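PDB 1S7J: phenazine biosynthesis protein PhzF family from Enterococcus faecalis, which is of unestablished specific function but probably acts as an isomerase of the PhzF family. Local coordinates for residues V81-Y86 against E109-D114. Sequence-based numbering, arbitrary orientation.
Sequences VLFNYY and EYYYLD
Phe-83, near the C-terminal end of helix 72-85, overlaps the rim of the Tyr-111 ring, which reaches toward the helix from strand 110-116. Its CD1 lies 3.6 Å from Tyr-111 CE2 and close to the plane of the tyrosine ring, so CD1 comes up to the CD2-CE2 edge of the tyrosine. The two planes are inclined at 49°, with centroids 5.9 Å apart, an oblique aromatic pairing. The two side chains pass side by side, pointing opposite ways, which brings Phe-83 beside the ring and leaves the phenol end of Tyr-111 pointing at the next helical residue, Asn-84. There ND2 donates to Tyr-111 OH over 3.0 Å, at 167° about the hydrogen, and the hydroxyl oxygen lies in the amide plane. ND2 also donates to Phe-80 O, its stronger polar partner; the torsion, with CG anti to the carbonyl carbon (chi1 -64°), turns the amide back along the helix, so the amide nitrogen ties the helix backbone to the strand. The other end of the same amide, OD1, accepts from a water at 2.8 Å, and this water makes a weak, long bond to Glu-109 OE2 just before the strand. Val-104 and Lys-106 of strand 100-107 also touch Tyr-111, and Lys-106 reaches Phe-83 as well. The pair thus joins the last turn of helix 72-85 to strand 110-116, which pairs antiparallel with strands 100-107 and 243-259, away from the predicted active-site residue Glu-46. ND2 facing a backbone carbonyl and OD1 facing a water are consistent with the modelled orientation of the amide, and the phenol oxygen of the otherwise buried Tyr-111 finds a polar partner at the more exposed border of an aromatic contact.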
loop_
_atom_site.group_PDB
_atom_site.type_symbol
_atom_site.label_atom_id
_atom_site.label_comp_id
_atom_site.label_asym_id
_atom_site.label_seq_id
_atom_site.Cartn_x
_atom_site.Cartn_y
_atom_site.Cartn_z
ATOM N N VAL A 81 13.877 -3.286 6.147
ATOM C CA VAL A 81 15.001 -2.868 6.973
ATOM C C VAL A 81 15.418 -3.884 8.020
ATOM O O VAL A 81 16.569 -3.879 8.455
ATOM C CB VAL A 81 14.770 -1.497 7.623
ATOM C CG1 VAL A 81 13.769 -0.705 6.833
ATOM C CG2 VAL A 81 14.404 -1.604 9.065
ATOM N N LEU A 82 14.472 -4.701 8.501
ATOM C CA LEU A 82 14.817 -5.727 9.480
ATOM C C LEU A 82 15.617 -6.820 8.768
ATOM O O LEU A 82 16.644 -7.281 9.272
ATOM C CB LEU A 82 13.567 -6.311 10.135
ATOM C CG LEU A 82 12.936 -5.461 11.240
ATOM C CD1 LEU A 82 11.627 -6.057 11.675
ATOM C CD2 LEU A 82 13.878 -5.318 12.423
ATOM N N PHE A 83 15.169 -7.185 7.581
ATOM C CA PHE A 83 15.831 -8.208 6.785
ATOM C C PHE A 83 17.229 -7.812 6.325
ATOM O O PHE A 83 18.139 -8.642 6.296
ATOM C CB PHE A 83 15.004 -8.541 5.529
ATOM C CG PHE A 83 13.873 -9.515 5.770
ATOM C CD1 PHE A 83 12.544 -9.137 5.520
ATOM C CD2 PHE A 83 14.129 -10.816 6.208
ATOM C CE1 PHE A 83 11.487 -10.051 5.707
ATOM C CE2 PHE A 83 13.081 -11.734 6.398
ATOM C CZ PHE A 83 11.761 -11.348 6.144
ATOM N N ASN A 84 17.391 -6.554 5.942
ATOM C CA ASN A 84 18.669 -6.073 5.447
ATOM C C ASN A 84 19.606 -5.408 6.422
ATOM O O ASN A 84 20.792 -5.322 6.157
ATOM C CB ASN A 84 18.440 -5.151 4.236
ATOM C CG ASN A 84 17.833 -5.857 3.065
ATOM O OD1 ASN A 84 18.535 -6.386 2.232
ATOM N ND2 ASN A 84 16.512 -5.905 3.034
ATOM N N TYR A 85 19.092 -4.917 7.549
ATOM C CA TYR A 85 19.954 -4.219 8.506
ATOM C C TYR A 85 19.963 -4.726 9.937
ATOM O O TYR A 85 20.799 -4.312 10.732
ATOM C CB TYR A 85 19.629 -2.705 8.499
ATOM C CG TYR A 85 19.768 -2.055 7.126
ATOM C CD1 TYR A 85 18.735 -2.119 6.202
ATOM C CD2 TYR A 85 20.965 -1.421 6.740
ATOM C CE1 TYR A 85 18.871 -1.586 4.917
ATOM C CE2 TYR A 85 21.110 -0.875 5.443
ATOM C CZ TYR A 85 20.062 -0.974 4.542
ATOM O OH TYR A 85 20.206 -0.528 3.245
ATOM N N TYR A 86 19.029 -5.615 10.278
ATOM C CA TYR A 86 18.971 -6.141 11.644
ATOM C C TYR A 86 19.197 -7.614 11.740
ATOM O O TYR A 86 18.874 -8.249 12.756
ATOM C CB TYR A 86 17.676 -5.723 12.326
ATOM C CG TYR A 86 17.688 -4.282 12.724
ATOM C CD1 TYR A 86 18.064 -3.898 14.016
ATOM C CD2 TYR A 86 17.376 -3.274 11.802
ATOM C CE1 TYR A 86 18.139 -2.562 14.376
ATOM C CE2 TYR A 86 17.450 -1.939 12.150
ATOM C CZ TYR A 86 17.832 -1.585 13.445
ATOM O OH TYR A 86 17.894 -0.267 13.812
ATOM N N GLU A 109 14.769 -10.595 -3.828
ATOM C CA GLU A 109 14.641 -9.180 -3.465
ATOM C C GLU A 109 13.182 -8.734 -3.308
ATOM O O GLU A 109 12.880 -7.535 -3.301
ATOM C CB GLU A 109 15.376 -8.279 -4.482
ATOM C CG GLU A 109 16.469 -7.357 -3.916
ATOM C CD GLU A 109 17.869 -8.012 -3.827
ATOM O OE1 GLU A 109 18.817 -7.479 -4.452
ATOM O OE2 GLU A 109 18.020 -9.038 -3.127
ATOM N N TYR A 110 12.266 -9.699 -3.210
ATOM C CA TYR A 110 10.867 -9.380 -3.026
ATOM C C TYR A 110 10.418 -9.677 -1.633
ATOM O O TYR A 110 10.995 -10.511 -0.940
ATOM C CB TYR A 110 9.993 -10.110 -4.021
ATOM C CG TYR A 110 10.052 -9.559 -5.412
ATOM C CD1 TYR A 110 11.154 -9.808 -6.236
ATOM C CD2 TYR A 110 8.996 -8.802 -5.933
ATOM C CE1 TYR A 110 11.204 -9.326 -7.543
ATOM C CE2 TYR A 110 9.034 -8.313 -7.239
ATOM C CZ TYR A 110 10.139 -8.579 -8.040
ATOM O OH TYR A 110 10.169 -8.112 -9.331
ATOM N N TYR A 111 9.423 -8.916 -1.190
ATOM C CA TYR A 111 8.823 -9.045 0.131
ATOM C C TYR A 111 7.332 -9.275 -0.133
ATOM O O TYR A 111 6.720 -8.576 -0.951
ATOM C CB TYR A 111 9.082 -7.769 0.959
ATOM C CG TYR A 111 10.571 -7.461 1.053
ATOM C CD1 TYR A 111 11.253 -6.914 -0.041
ATOM C CD2 TYR A 111 11.326 -7.866 2.166
ATOM C CE1 TYR A 111 12.641 -6.800 -0.048
ATOM C CE2 TYR A 111 12.727 -7.747 2.165
ATOM C CZ TYR A 111 13.372 -7.224 1.046
ATOM O OH TYR A 111 14.729 -7.206 0.984
ATOM N N TYR A 112 6.789 -10.315 0.481
ATOM C CA TYR A 112 5.399 -10.686 0.280
ATOM C C TYR A 112 4.444 -10.421 1.423
ATOM O O TYR A 112 4.693 -10.805 2.565
ATOM C CB TYR A 112 5.320 -12.151 -0.148
ATOM C CG TYR A 112 6.034 -12.416 -1.443
ATOM C CD1 TYR A 112 7.432 -12.523 -1.486
ATOM C CD2 TYR A 112 5.326 -12.524 -2.646
ATOM C CE1 TYR A 112 8.106 -12.726 -2.699
ATOM C CE2 TYR A 112 5.984 -12.727 -3.858
ATOM C CZ TYR A 112 7.370 -12.825 -3.884
ATOM O OH TYR A 112 8.014 -13.005 -5.082
ATOM N N LEU A 113 3.376 -9.708 1.110
ATOM C CA LEU A 113 2.344 -9.385 2.071
ATOM C C LEU A 113 1.101 -10.141 1.664
ATOM O O LEU A 113 0.909 -10.439 0.475
ATOM C CB LEU A 113 2.057 -7.885 2.068
ATOM C CG LEU A 113 3.049 -6.922 2.724
ATOM C CD1 LEU A 113 4.441 -7.087 2.169
ATOM C CD2 LEU A 113 2.560 -5.511 2.477
ATOM N N ASP A 114 0.256 -10.448 2.619
ATOM C CA ASP A 114 -0.980 -11.183 2.361
ATOM C C ASP A 114 -2.194 -10.350 2.731
ATOM O O ASP A 114 -2.218 -9.690 3.774
ATOM C CB ASP A 114 -0.993 -12.491 3.166
ATOM C CG ASP A 114 -0.798 -12.254 4.655
ATOM O OD1 ASP A 114 -1.806 -12.071 5.370
ATOM O OD2 ASP A 114 0.369 -12.223 5.108
HETATM O O HOH W 1 18.569 -8.221 0.159
#